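Local atomic coordinates of Ika8 (Synthetic construct, PDB entry 6G6O), a protein that has no known natural function, being a computationally designed, symmetrical eight-bladed beta-propeller built from WD40-type repeats. Residues 155-160 and 172-177; 178-183 and 221-226; 196-201 and 208-213. All blocks are in the same frame, centred on the assembly; numbering follows the deposited sequence.

Contact 1 (155-160 and 172-177); sequences GTVKVW and EGHQSA
Gly155 and His174 share the one hydrogen bond between 155-160 and 172-177, a backbone link from His174 N to Gly155 O. It is short, at 2.6 Å, and nearly straight at the hydrogen (175°), although the donor lies tilted 24° out of the carbonyl plane of Gly155. Further backbone approaches surround this bond. Gly155 CA lies 3.1 Å from Ser176 O and makes a CA-H...O contact of 3.4 Å with His174 O, while Gly155 O also sits 3.3 Å from Gly173 CA. Such intimacy depends on the two glycines. Both have positive phi, and a beta carbon on Gly155 would run into His174 O, just as one on Gly173 would meet Gly155 O.

The place is a recurrent one in WD40 propellers. Gly155 precedes strand 157-161, the third of its blade, and 172-177 carries the chain across to the first strand of the next blade, with Gly173-His174 as the Gly-His pair familiar from these repeats.

Side-chain packing is sparser. The imidazole of His174 presents an edge to the other segment, with CD2 4.1 Å from Gly155 O and 4.4 Å from Val157 CG2, both near the ring plane. Its CG stands beside the backbone N and anti to the carbonyl carbon (chi1 -57°), which places the ring beside Ala192 of strand 187-192, in the blade that follows.

Polar links of the ring lie within that following blade. Two bonds, one to each imidazole nitrogen, fix the ring's rotation: NE2 is hydrogen-bonded to Ser190 OG, which also meets Trp200 NE1, and ND1 pairs with Thr196 OG1, itself bound to Asp194. This resembles the Asp-His-Ser/Thr-Trp network of natural WD40 repeats, here with Thr196 between the aspartate and the histidine.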
ATOM      1  N   GLY A 155      12.746  -8.960  -7.777  1.00 17.43           N
ATOM      2  CA  GLY A 155      11.816  -9.460  -8.764  1.00 17.20           C
ATOM      3  C   GLY A 155      11.195 -10.799  -8.443  1.00 16.15           C
ATOM      4  O   GLY A 155      10.377 -11.285  -9.232  1.00 22.31           O
ATOM      5  N   THR A 156      11.552 -11.409  -7.317  1.00 22.07           N
ATOM      6  CA  THR A 156      10.999 -12.703  -6.949  1.00 19.07           C
ATOM      7  C   THR A 156       9.610 -12.539  -6.346  1.00 18.75           C
ATOM      8  O   THR A 156       9.338 -11.577  -5.622  1.00 20.84           O
ATOM      9  CB  THR A 156      11.916 -13.414  -5.954  1.00 16.32           C
ATOM     10  OG1 THR A 156      12.157 -12.559  -4.831  1.00 22.80           O
ATOM     11  CG2 THR A 156      13.243 -13.762  -6.610  1.00 15.01           C
ATOM     12  N   VAL A 157       8.726 -13.482  -6.663  1.00 21.14           N
ATOM     13  CA  VAL A 157       7.367 -13.518  -6.137  1.00 19.65           C
ATOM     14  C   VAL A 157       7.091 -14.934  -5.652  1.00 21.06           C
ATOM     15  O   VAL A 157       7.284 -15.898  -6.401  1.00 24.40           O
ATOM     16  CB  VAL A 157       6.327 -13.098  -7.193  1.00 18.15           C
ATOM     17  CG1 VAL A 157       4.932 -13.103  -6.595  1.00 15.88           C
ATOM     18  CG2 VAL A 157       6.661 -11.725  -7.761  1.00 15.40           C
ATOM     19  N   LYS A 158       6.644 -15.060  -4.404  1.00 25.23           N
ATOM     20  CA  LYS A 158       6.413 -16.358  -3.791  1.00 24.10           C
ATOM     21  C   LYS A 158       4.991 -16.433  -3.248  1.00 30.53           C
ATOM     22  O   LYS A 158       4.357 -15.416  -2.958  1.00 26.79           O
ATOM     23  CB  LYS A 158       7.424 -16.638  -2.667  1.00 24.38           C
ATOM     24  CG  LYS A 158       8.879 -16.519  -3.099  1.00 20.81           C
ATOM     25  CD  LYS A 158       9.816 -17.136  -2.075  1.00 21.94           C
ATOM     26  CE  LYS A 158      11.266 -16.766  -2.352  1.00 23.91           C
ATOM     27  NZ  LYS A 158      11.672 -17.060  -3.753  1.00 29.04           N
ATOM     28  N   VAL A 159       4.497 -17.662  -3.116  1.00 26.35           N
ATOM     29  CA  VAL A 159       3.161 -17.934  -2.599  1.00 27.08           C
ATOM     30  C   VAL A 159       3.285 -18.960  -1.483  1.00 28.68           C
ATOM     31  O   VAL A 159       3.722 -20.092  -1.724  1.00 24.39           O
ATOM     32  CB  VAL A 159       2.209 -18.445  -3.695  1.00 23.80           C
ATOM     33  CG1 VAL A 159       0.833 -18.718  -3.109  1.00 38.37           C
ATOM     34  CG2 VAL A 159       2.118 -17.445  -4.838  1.00 25.94           C
ATOM     35  N   TRP A 160       2.900 -18.571  -0.269  1.00 34.59           N
ATOM     36  CA  TRP A 160       2.922 -19.453   0.889  1.00 28.89           C
ATOM     37  C   TRP A 160       1.503 -19.692   1.385  1.00 31.57           C
ATOM     38  O   TRP A 160       0.630 -18.828   1.261  1.00 32.61           O
ATOM     39  CB  TRP A 160       3.755 -18.869   2.040  1.00 26.59           C
ATOM     40  CG  TRP A 160       5.030 -18.200   1.630  1.00 35.67           C
ATOM     41  CD1 TRP A 160       5.165 -16.958   1.079  1.00 30.11           C
ATOM     42  CD2 TRP A 160       6.356 -18.728   1.761  1.00 42.81           C
ATOM     43  NE1 TRP A 160       6.493 -16.686   0.848  1.00 37.39           N
ATOM     44  CE2 TRP A 160       7.243 -17.755   1.259  1.00 44.07           C
ATOM     45  CE3 TRP A 160       6.878 -19.931   2.250  1.00 38.23           C
ATOM     46  CZ2 TRP A 160       8.625 -17.948   1.232  1.00 38.70           C
ATOM     47  CZ3 TRP A 160       8.249 -20.119   2.223  1.00 34.59           C
ATOM     48  CH2 TRP A 160       9.106 -19.134   1.717  1.00 34.33           C
ATOM     49  N   GLU A 172       8.232 -17.608 -11.729  1.00 25.84           N
ATOM     50  CA  GLU A 172       9.481 -17.118 -12.303  1.00 26.55           C
ATOM     51  C   GLU A 172       9.778 -15.689 -11.865  1.00 28.34           C
ATOM     52  O   GLU A 172      10.947 -15.292 -11.799  1.00 32.03           O
ATOM     53  CB  GLU A 172       9.428 -17.213 -13.829  1.00 31.11           C
ATOM     54  CG  GLU A 172      10.702 -16.770 -14.535  1.00 39.52           C
ATOM     55  CD  GLU A 172      10.609 -16.898 -16.045  1.00 45.10           C
ATOM     56  OE1 GLU A 172      11.621 -17.276 -16.674  1.00 50.29           O
ATOM     57  OE2 GLU A 172       9.526 -16.621 -16.603  1.00 42.75           O
ATOM     58  N   GLY A 173       8.745 -14.909 -11.555  1.00 26.19           N
ATOM     59  CA  GLY A 173       8.970 -13.556 -11.095  1.00 21.20           C
ATOM     60  C   GLY A 173       9.415 -12.632 -12.218  1.00 18.19           C
ATOM     61  O   GLY A 173       9.273 -12.921 -13.407  1.00 19.95           O
ATOM     62  N   HIS A 174       9.974 -11.498 -11.811  1.00 19.65           N
ATOM     63  CA  HIS A 174      10.388 -10.449 -12.727  1.00 21.36           C
ATOM     64  C   HIS A 174      11.895 -10.249 -12.645  1.00 19.72           C
ATOM     65  O   HIS A 174      12.571 -10.770 -11.754  1.00 23.16           O
ATOM     66  CB  HIS A 174       9.670  -9.130 -12.414  1.00 26.69           C
ATOM     67  CG  HIS A 174       8.175  -9.230 -12.438  1.00 13.72           C
ATOM     68  ND1 HIS A 174       7.398  -8.520 -13.326  1.00 17.19           N
ATOM     69  CD2 HIS A 174       7.317  -9.955 -11.683  1.00 17.41           C
ATOM     70  CE1 HIS A 174       6.125  -8.803 -13.116  1.00 17.65           C
ATOM     71  NE2 HIS A 174       6.048  -9.671 -12.125  1.00 18.30           N
ATOM     72  N   GLN A 175      12.420  -9.482 -13.598  1.00 22.52           N
ATOM     73  CA  GLN A 175      13.802  -9.030 -13.568  1.00 24.27           C
ATOM     74  C   GLN A 175      13.949  -7.654 -12.929  1.00 24.73           C
ATOM     75  O   GLN A 175      15.011  -7.036 -13.050  1.00 30.08           O
ATOM     76  CB  GLN A 175      14.385  -9.003 -14.983  1.00 33.18           C
ATOM     77  CG  GLN A 175      14.146 -10.266 -15.791  1.00 29.32           C
ATOM     78  CD  GLN A 175      14.663 -10.148 -17.213  1.00 34.94           C
ATOM     79  OE1 GLN A 175      15.797  -9.726 -17.440  1.00 35.50           O
ATOM     80  NE2 GLN A 175      13.830 -10.518 -18.179  1.00 32.43           N
ATOM     81  N   SER A 176      12.908  -7.162 -12.260  1.00 29.51           N
ATOM     82  CA  SER A 176      12.931  -5.849 -11.636  1.00 23.59           C
ATOM     83  C   SER A 176      12.137  -5.898 -10.342  1.00 20.75           C
ATOM     84  O   SER A 176      11.290  -6.772 -10.141  1.00 20.81           O
ATOM     85  CB  SER A 176      12.362  -4.770 -12.567  1.00 29.59           C
ATOM     86  OG  SER A 176      12.514  -3.479 -12.005  1.00 30.68           O
ATOM     87  N   ALA A 177      12.413  -4.930  -9.469  1.00 27.18           N
ATOM     88  CA  ALA A 177      11.787  -4.890  -8.154  1.00 20.70           C
ATOM     89  C   ALA A 177      10.269  -4.875  -8.268  1.00 18.70           C
ATOM     90  O   ALA A 177       9.697  -4.158  -9.091  1.00 27.47           O
ATOM     91  CB  ALA A 177      12.268  -3.661  -7.380  1.00 22.23           C
TER

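Contact 2 (178-183 and 221-226); sequences ITALAF and LQFKDN
Phe223 reaches across to strand 178-183 with the CE2 corner of its ring, which comes 3.5 Å from Leu181 N and 3.7 Å from Ala180 CB. The carbonyl carbon of Ala180 lies at the ring's edge, near its plane, so the phenyl group points into the other backbone instead of lying flat on it. Alongside, Ala180 CB also meets Leu221 CB at 3.6 Å, and farther on Ala182 CB rests 4.0 Å from Phe223 CB. At the other end the Leu221 side chain crosses that of Thr179 at about a right angle, bringing CD1 to 3.2 Å from Thr179 OG1.

What sets these groups in place lies one shell out. Thr179 OG1 sits between its backbone N and carbonyl carbon (chi1 66°), where it is hydrogen-bonded to Gly191 O, so the oxygen that meets Leu221 already has a polar partner. Thr179 and Ala180 together face Gly191 in a classic beta bulge. The Phe223 side chain also touches Val189 and Val228; with an alanine here the ring is gone, and Ala180 and the Leu181 backbone would probably be left facing a gap between the blades.

The two strands run almost parallel, 6° apart, yet their axes come no nearer than 6.6 Å and no backbone pairing joins them. They are the first, innermost strands of adjacent propeller blades: strand 187-192 pairs with 178-184 and strand 227-232 with 218-224, each within its own blade, and Leu181 turns the other way, onto strand 138-144 of the preceding blade.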
ATOM      1  N   ILE A 178       9.619  -5.685  -7.435  1.00 18.12           N
ATOM      2  CA  ILE A 178       8.164  -5.742  -7.417  1.00 19.05           C
ATOM      3  C   ILE A 178       7.622  -4.484  -6.753  1.00 24.18           C
ATOM      4  O   ILE A 178       8.065  -4.100  -5.664  1.00 21.18           O
ATOM      5  CB  ILE A 178       7.681  -7.002  -6.686  1.00 18.65           C
ATOM      6  CG1 ILE A 178       8.347  -8.250  -7.269  1.00 19.55           C
ATOM      7  CG2 ILE A 178       6.168  -7.111  -6.755  1.00 18.26           C
ATOM      8  CD1 ILE A 178       8.111  -8.430  -8.745  1.00 15.54           C
ATOM      9  N   THR A 179       6.661  -3.835  -7.407  1.00 24.48           N
ATOM     10  CA  THR A 179       6.016  -2.654  -6.849  1.00 22.09           C
ATOM     11  C   THR A 179       4.637  -2.949  -6.273  1.00 22.92           C
ATOM     12  O   THR A 179       4.265  -2.367  -5.250  1.00 24.69           O
ATOM     13  CB  THR A 179       5.903  -1.553  -7.910  1.00 21.34           C
ATOM     14  OG1 THR A 179       5.013  -1.973  -8.950  1.00 27.34           O
ATOM     15  CG2 THR A 179       7.267  -1.250  -8.509  1.00 18.30           C
ATOM     16  N   ALA A 180       3.877  -3.848  -6.894  1.00 22.84           N
ATOM     17  CA  ALA A 180       2.577  -4.246  -6.370  1.00 21.53           C
ATOM     18  C   ALA A 180       2.175  -5.575  -6.993  1.00 21.29           C
ATOM     19  O   ALA A 180       2.733  -6.001  -8.008  1.00 19.82           O
ATOM     20  CB  ALA A 180       1.506  -3.184  -6.636  1.00 23.10           C
ATOM     21  N   LEU A 181       1.192  -6.222  -6.368  1.00 24.72           N
ATOM     22  CA  LEU A 181       0.672  -7.497  -6.852  1.00 26.73           C
ATOM     23  C   LEU A 181      -0.709  -7.733  -6.247  1.00 25.70           C
ATOM     24  O   LEU A 181      -1.141  -7.017  -5.342  1.00 26.59           O
ATOM     25  CB  LEU A 181       1.630  -8.649  -6.522  1.00 27.96           C
ATOM     26  CG  LEU A 181       2.139  -8.764  -5.083  1.00 22.22           C
ATOM     27  CD1 LEU A 181       1.286  -9.730  -4.281  1.00 33.47           C
ATOM     28  CD2 LEU A 181       3.593  -9.199  -5.066  1.00 21.15           C
ATOM     29  N   ALA A 182      -1.398  -8.750  -6.766  1.00 25.16           N
ATOM     30  CA  ALA A 182      -2.715  -9.142  -6.278  1.00 26.02           C
ATOM     31  C   ALA A 182      -2.995 -10.568  -6.733  1.00 24.60           C
ATOM     32  O   ALA A 182      -2.334 -11.087  -7.636  1.00 31.94           O
ATOM     33  CB  ALA A 182      -3.803  -8.187  -6.773  1.00 34.20           C
ATOM     34  N   PHE A 183      -3.997 -11.192  -6.114  1.00 28.30           N
ATOM     35  CA  PHE A 183      -4.271 -12.596  -6.387  1.00 26.85           C
ATOM     36  C   PHE A 183      -5.696 -12.959  -5.985  1.00 33.47           C
ATOM     37  O   PHE A 183      -6.240 -12.419  -5.012  1.00 40.36           O
ATOM     38  CB  PHE A 183      -3.287 -13.509  -5.647  1.00 24.66           C
ATOM     39  CG  PHE A 183      -3.535 -13.594  -4.163  1.00 22.49           C
ATOM     40  CD1 PHE A 183      -3.131 -12.573  -3.316  1.00 26.71           C
ATOM     41  CD2 PHE A 183      -4.172 -14.696  -3.615  1.00 21.37           C
ATOM     42  CE1 PHE A 183      -3.352 -12.655  -1.959  1.00 19.00           C
ATOM     43  CE2 PHE A 183      -4.400 -14.778  -2.258  1.00 21.31           C
ATOM     44  CZ  PHE A 183      -3.989 -13.756  -1.431  1.00 24.13           C
ATOM     45  N   LEU A 221       1.570   1.334  -8.478  1.00 18.94           N
ATOM     46  CA  LEU A 221       0.652   0.439  -9.163  1.00 19.61           C
ATOM     47  C   LEU A 221      -0.599   0.251  -8.320  1.00 15.63           C
ATOM     48  O   LEU A 221      -0.590   0.444  -7.102  1.00 23.74           O
ATOM     49  CB  LEU A 221       1.288  -0.929  -9.444  1.00 21.36           C
ATOM     50  CG  LEU A 221       2.198  -1.071 -10.661  1.00 19.02           C
ATOM     51  CD1 LEU A 221       2.519  -2.532 -10.882  1.00 21.90           C
ATOM     52  CD2 LEU A 221       1.544  -0.482 -11.891  1.00 17.96           C
ATOM     53  N   GLN A 222      -1.680  -0.140  -8.990  1.00 20.75           N
ATOM     54  CA  GLN A 222      -2.937  -0.428  -8.314  1.00 23.18           C
ATOM     55  C   GLN A 222      -3.712  -1.444  -9.139  1.00 21.88           C
ATOM     56  O   GLN A 222      -3.824  -1.300 -10.359  1.00 18.42           O
ATOM     57  CB  GLN A 222      -3.763   0.846  -8.114  1.00 24.75           C
ATOM     58  CG  GLN A 222      -4.773   0.752  -6.986  1.00 18.51           C
ATOM     59  CD  GLN A 222      -4.175   1.090  -5.638  1.00 18.88           C
ATOM     60  OE1 GLN A 222      -3.044   1.567  -5.549  1.00 28.08           O
ATOM     61  NE2 GLN A 222      -4.935   0.843  -4.578  1.00 19.37           N
ATOM     62  N   PHE A 223      -4.237  -2.469  -8.469  1.00 26.63           N
ATOM     63  CA  PHE A 223      -5.011  -3.523  -9.113  1.00 22.33           C
ATOM     64  C   PHE A 223      -6.413  -3.537  -8.526  1.00 18.44           C
ATOM     65  O   PHE A 223      -6.579  -3.687  -7.310  1.00 30.76           O
ATOM     66  CB  PHE A 223      -4.349  -4.891  -8.929  1.00 25.79           C
ATOM     67  CG  PHE A 223      -2.948  -4.966  -9.461  1.00 19.24           C
ATOM     68  CD1 PHE A 223      -2.715  -5.147 -10.813  1.00 16.25           C
ATOM     69  CD2 PHE A 223      -1.864  -4.869  -8.607  1.00 21.37           C
ATOM     70  CE1 PHE A 223      -1.429  -5.221 -11.304  1.00 20.98           C
ATOM     71  CE2 PHE A 223      -0.576  -4.942  -9.094  1.00 21.07           C
ATOM     72  CZ  PHE A 223      -0.358  -5.118 -10.444  1.00 17.66           C
ATOM     73  N   LYS A 224      -7.413  -3.374  -9.386  1.00 23.62           N
ATOM     74  CA  LYS A 224      -8.815  -3.532  -9.005  1.00 29.46           C
ATOM     75  C   LYS A 224      -9.490  -4.311 -10.122  1.00 27.36           C
ATOM     76  O   LYS A 224      -9.642  -3.794 -11.233  1.00 31.53           O
ATOM     77  CB  LYS A 224      -9.497  -2.182  -8.782  1.00 34.13           C
ATOM     78  CG  LYS A 224     -10.732  -2.247  -7.895  1.00 36.12           C
ATOM     79  CD  LYS A 224     -11.389  -0.881  -7.766  1.00 29.01           C
ATOM     80  CE  LYS A 224     -12.511  -0.705  -8.776  1.00 29.92           C
ATOM     81  NZ  LYS A 224     -13.752  -1.420  -8.364  1.00 32.74           N
ATOM     82  N   ASP A 225      -9.879  -5.550  -9.828  1.00 33.35           N
ATOM     83  CA  ASP A 225     -10.375  -6.501 -10.832  1.00 33.67           C
ATOM     84  C   ASP A 225      -9.247  -6.697 -11.844  1.00 31.69           C
ATOM     85  O   ASP A 225      -8.094  -6.900 -11.431  1.00 37.88           O
ATOM     86  CB  ASP A 225     -11.704  -6.014 -11.399  1.00 37.72           C
ATOM     87  CG  ASP A 225     -12.776  -5.882 -10.334  1.00 44.85           C
ATOM     88  OD1 ASP A 225     -13.109  -6.903  -9.696  1.00 44.06           O
ATOM     89  OD2 ASP A 225     -13.285  -4.758 -10.131  1.00 44.48           O
ATOM     90  N   ASN A 226      -9.509  -6.638 -13.151  1.00 36.07           N
ATOM     91  CA  ASN A 226      -8.494  -6.896 -14.164  1.00 27.78           C
ATOM     92  C   ASN A 226      -7.954  -5.615 -14.793  1.00 23.04           C
ATOM     93  O   ASN A 226      -7.543  -5.622 -15.959  1.00 29.10           O
ATOM     94  CB  ASN A 226      -9.050  -7.819 -15.248  1.00 28.84           C
ATOM     95  CG  ASN A 226      -9.733  -9.045 -14.677  1.00 30.00           C
ATOM     96  OD1 ASN A 226      -9.191  -9.723 -13.803  1.00 31.16           O
ATOM     97  ND2 ASN A 226     -10.930  -9.337 -15.169  1.00 39.03           N
TER

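Contact 3 (196-201 and 208-213); sequences TIKVWD and LRDHDG
Leu208 and Val199, the two residues with the most surface buried by this contact, meet where strands 197-201 and 207-211 form an antiparallel hairpin, the outer half of a four-stranded propeller blade. The 208-213 segment falls in the next WD40 sequence repeat, so this pairing stitches consecutive repeats into one blade, the arrangement long known for WD40 propellers.

At Val199 the pairing is irregular. Its N-H makes a firm bond to Arg209 O (2.8 Å, 171°), but its carbonyl oxygen faces two N-H groups: Leu208 N at 2.8 Å, weak because it is bent to 130°, and Arg209 N, weak because it is long. Leu208 and Arg209 thus stand opposite a single residue, a classic beta bulge. Val199 and Arg209 lie side by side pointing the same way, CB to CB 3.8 Å.

Leu208 packs along the strand toward Asp201. With CG beside its backbone N (chi1 -62°), its branch remains by the Val199 carbonyl and extends CD1 to 3.9 Å from Asp201 CB. Strand 187-192 supplies Ile187 as a further neighbour of both Val199 and Leu208.

His211 is the third large contributor. It forms a regular hydrogen-bonded pair with Ile197, whose N-H meets His211 O at 2.9 Å while the bond from His211 N returns in the carbonyl plane of Ile197. The imidazole lies obliquely to this pairing, with CD2 3.5 Å from Ile197 O; beyond the segments, NE2 makes a weak bond to Ile242 O.

On the opposite face, between these pairs, Lys198 and Asp210 run alongside each other. The lysine's ammonium is hydrogen-bonded to Gly173 O; it is the methylenes of the chain, CE nearest at 3.4 Å, that touch Asp210 OD1, while NZ lies 4.4 Å from that oxygen, beyond salt-bridge range.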
ATOM      1  N   THR A 196       6.725  -4.035 -16.510  1.00 27.15           N
ATOM      2  CA  THR A 196       6.190  -5.339 -16.877  1.00 26.13           C
ATOM      3  C   THR A 196       5.084  -5.758 -15.916  1.00 22.38           C
ATOM      4  O   THR A 196       5.137  -5.475 -14.716  1.00 24.86           O
ATOM      5  CB  THR A 196       7.298  -6.393 -16.884  1.00 27.80           C
ATOM      6  OG1 THR A 196       7.899  -6.471 -15.586  1.00 28.89           O
ATOM      7  CG2 THR A 196       8.363  -6.042 -17.912  1.00 25.08           C
ATOM      8  N   ILE A 197       4.073  -6.434 -16.455  1.00 18.59           N
ATOM      9  CA  ILE A 197       2.970  -6.975 -15.673  1.00 21.70           C
ATOM     10  C   ILE A 197       2.802  -8.436 -16.056  1.00 24.72           C
ATOM     11  O   ILE A 197       2.643  -8.757 -17.240  1.00 29.04           O
ATOM     12  CB  ILE A 197       1.663  -6.191 -15.904  1.00 30.82           C
ATOM     13  CG1 ILE A 197       1.704  -4.853 -15.157  1.00 23.03           C
ATOM     14  CG2 ILE A 197       0.456  -7.019 -15.476  1.00 26.77           C
ATOM     15  CD1 ILE A 197       1.209  -4.923 -13.729  1.00 23.16           C
ATOM     16  N   LYS A 198       2.838  -9.320 -15.063  1.00 24.94           N
ATOM     17  CA  LYS A 198       2.818 -10.757 -15.294  1.00 27.06           C
ATOM     18  C   LYS A 198       1.648 -11.383 -14.552  1.00 25.41           C
ATOM     19  O   LYS A 198       1.463 -11.143 -13.355  1.00 24.00           O
ATOM     20  CB  LYS A 198       4.139 -11.392 -14.857  1.00 22.54           C
ATOM     21  CG  LYS A 198       5.322 -10.948 -15.704  1.00 21.60           C
ATOM     22  CD  LYS A 198       6.542 -11.818 -15.470  1.00 23.94           C
ATOM     23  CE  LYS A 198       7.696 -11.393 -16.358  1.00 21.36           C
ATOM     24  NZ  LYS A 198       8.846 -12.329 -16.247  1.00 34.62           N
ATOM     25  N   VAL A 199       0.864 -12.184 -15.270  1.00 31.07           N
ATOM     26  CA  VAL A 199      -0.312 -12.855 -14.730  1.00 30.78           C
ATOM     27  C   VAL A 199       0.011 -14.337 -14.607  1.00 30.78           C
ATOM     28  O   VAL A 199       0.328 -14.996 -15.605  1.00 30.95           O
ATOM     29  CB  VAL A 199      -1.546 -12.628 -15.615  1.00 29.44           C
ATOM     30  CG1 VAL A 199      -2.679 -13.549 -15.197  1.00 27.35           C
ATOM     31  CG2 VAL A 199      -1.976 -11.174 -15.543  1.00 25.97           C
ATOM     32  N   TRP A 200      -0.069 -14.860 -13.388  1.00 26.19           N
ATOM     33  CA  TRP A 200       0.344 -16.221 -13.089  1.00 27.89           C
ATOM     34  C   TRP A 200      -0.857 -17.093 -12.760  1.00 32.13           C
ATOM     35  O   TRP A 200      -1.957 -16.607 -12.486  1.00 36.10           O
ATOM     36  CB  TRP A 200       1.323 -16.255 -11.914  1.00 26.17           C
ATOM     37  CG  TRP A 200       2.436 -15.282 -12.038  1.00 25.75           C
ATOM     38  CD1 TRP A 200       2.467 -14.007 -11.562  1.00 26.93           C
ATOM     39  CD2 TRP A 200       3.695 -15.504 -12.681  1.00 22.47           C
ATOM     40  NE1 TRP A 200       3.668 -13.417 -11.870  1.00 30.13           N
ATOM     41  CE2 TRP A 200       4.440 -14.316 -12.557  1.00 24.66           C
ATOM     42  CE3 TRP A 200       4.263 -16.591 -13.351  1.00 27.17           C
ATOM     43  CZ2 TRP A 200       5.724 -14.186 -13.075  1.00 24.51           C
ATOM     44  CZ3 TRP A 200       5.539 -16.458 -13.866  1.00 27.22           C
ATOM     45  CH2 TRP A 200       6.254 -15.264 -13.726  1.00 26.36           C
ATOM     46  N   ASP A 201      -0.621 -18.400 -12.781  1.00 39.87           N
ATOM     47  CA  ASP A 201      -1.609 -19.383 -12.367  1.00 33.64           C
ATOM     48  C   ASP A 201      -1.254 -19.856 -10.962  1.00 34.15           C
ATOM     49  O   ASP A 201      -0.153 -20.368 -10.739  1.00 43.97           O
ATOM     50  CB  ASP A 201      -1.667 -20.553 -13.347  1.00 36.84           C
ATOM     51  CG  ASP A 201      -2.891 -21.420 -13.147  1.00 39.44           C
ATOM     52  OD1 ASP A 201      -2.955 -22.139 -12.128  1.00 43.33           O
ATOM     53  OD2 ASP A 201      -3.803 -21.379 -14.000  1.00 37.48           O
ATOM     54  N   LEU A 208       0.640 -16.841 -17.712  1.00 29.50           N
ATOM     55  CA  LEU A 208      -0.514 -16.768 -18.601  1.00 28.00           C
ATOM     56  C   LEU A 208      -0.475 -15.509 -19.456  1.00 27.00           C
ATOM     57  O   LEU A 208      -0.833 -15.545 -20.639  1.00 29.01           O
ATOM     58  CB  LEU A 208      -1.801 -16.832 -17.782  1.00 26.96           C
ATOM     59  CG  LEU A 208      -1.987 -18.135 -17.002  1.00 26.59           C
ATOM     60  CD1 LEU A 208      -3.044 -17.978 -15.926  1.00 27.53           C
ATOM     61  CD2 LEU A 208      -2.348 -19.272 -17.944  1.00 31.64           C
ATOM     62  N   ARG A 209      -0.044 -14.390 -18.879  1.00 26.40           N
ATOM     63  CA  ARG A 209       0.092 -13.140 -19.610  1.00 21.08           C
ATOM     64  C   ARG A 209       1.364 -12.441 -19.166  1.00 18.75           C
ATOM     65  O   ARG A 209       1.655 -12.369 -17.970  1.00 30.79           O
ATOM     66  CB  ARG A 209      -1.114 -12.220 -19.389  1.00 27.93           C
ATOM     67  CG  ARG A 209      -2.408 -12.730 -19.998  1.00 26.92           C
ATOM     68  CD  ARG A 209      -2.425 -12.526 -21.502  1.00 24.24           C
ATOM     69  NE  ARG A 209      -3.682 -12.969 -22.095  1.00 29.18           N
ATOM     70  CZ  ARG A 209      -3.814 -14.065 -22.834  1.00 32.58           C
ATOM     71  NH1 ARG A 209      -2.760 -14.834 -23.076  1.00 34.10           N
ATOM     72  NH2 ARG A 209      -4.998 -14.394 -23.333  1.00 37.54           N
ATOM     73  N   ASP A 210       2.119 -11.928 -20.136  1.00 18.21           N
ATOM     74  CA  ASP A 210       3.354 -11.194 -19.858  1.00 27.16           C
ATOM     75  C   ASP A 210       3.375  -9.968 -20.764  1.00 26.45           C
ATOM     76  O   ASP A 210       3.665 -10.076 -21.959  1.00 31.59           O
ATOM     77  CB  ASP A 210       4.586 -12.064 -20.076  1.00 29.34           C
ATOM     78  CG  ASP A 210       5.867 -11.255 -20.132  1.00 34.29           C
ATOM     79  OD1 ASP A 210       6.128 -10.481 -19.186  1.00 32.61           O
ATOM     80  OD2 ASP A 210       6.614 -11.394 -21.123  1.00 34.22           O
ATOM     81  N   HIS A 211       3.067  -8.810 -20.193  1.00 29.06           N
ATOM     82  CA  HIS A 211       3.063  -7.546 -20.912  1.00 25.06           C
ATOM     83  C   HIS A 211       4.248  -6.705 -20.458  1.00 26.84           C
ATOM     84  O   HIS A 211       4.615  -6.721 -19.280  1.00 33.15           O
ATOM     85  CB  HIS A 211       1.756  -6.784 -20.673  1.00 28.14           C
ATOM     86  CG  HIS A 211       0.556  -7.669 -20.524  1.00 22.59           C
ATOM     87  ND1 HIS A 211      -0.173  -8.124 -21.601  1.00 25.47           N
ATOM     88  CD2 HIS A 211      -0.044  -8.177 -19.422  1.00 23.20           C
ATOM     89  CE1 HIS A 211      -1.171  -8.875 -21.169  1.00 20.02           C
ATOM     90  NE2 HIS A 211      -1.114  -8.923 -19.850  1.00 23.17           N
ATOM     91  N   ASP A 212       4.851  -5.974 -21.397  1.00 30.10           N
ATOM     92  CA  ASP A 212       5.961  -5.092 -21.058  1.00 32.79           C
ATOM     93  C   ASP A 212       5.496  -3.755 -20.496  1.00 33.95           C
ATOM     94  O   ASP A 212       6.317  -3.008 -19.954  1.00 40.53           O
ATOM     95  CB  ASP A 212       6.845  -4.862 -22.290  1.00 40.66           C
ATOM     96  CG  ASP A 212       8.277  -4.491 -21.927  1.00 51.53           C
ATOM     97  OD1 ASP A 212       8.518  -3.346 -21.485  1.00 50.46           O
ATOM     98  OD2 ASP A 212       9.166  -5.357 -22.072  1.00 62.23           O
ATOM     99  N   GLY A 213       4.209  -3.442 -20.600  1.00 34.91           N
ATOM    100  CA  GLY A 213       3.696  -2.185 -20.097  1.00 32.09           C
ATOM    101  C   GLY A 213       3.853  -1.060 -21.098  1.00 32.91           C
ATOM    102  O   GLY A 213       4.411  -1.211 -22.187  1.00 37.02           O
TER

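Read from the N terminus, contact 1 comes first: it returns the chain from 155-160 to 172-177 and closes a short loop around strand 167-170, at the passage from one blade to the next. Only then does contact 2 open, at 178-183, and its long loop shuts at 221-226. Contact 3, a hairpin closure of 196-201 on 208-213, lies wholly within that span, so none of the three cross. Contacts 1 and 2 join successive blades, while contact 3 completes the blade between. Side chains connect them too: Ile178 CD1 packs on Val157 CG2, and Ile197 CD1 reaches both Phe223 CE1 and Leu221 CD1.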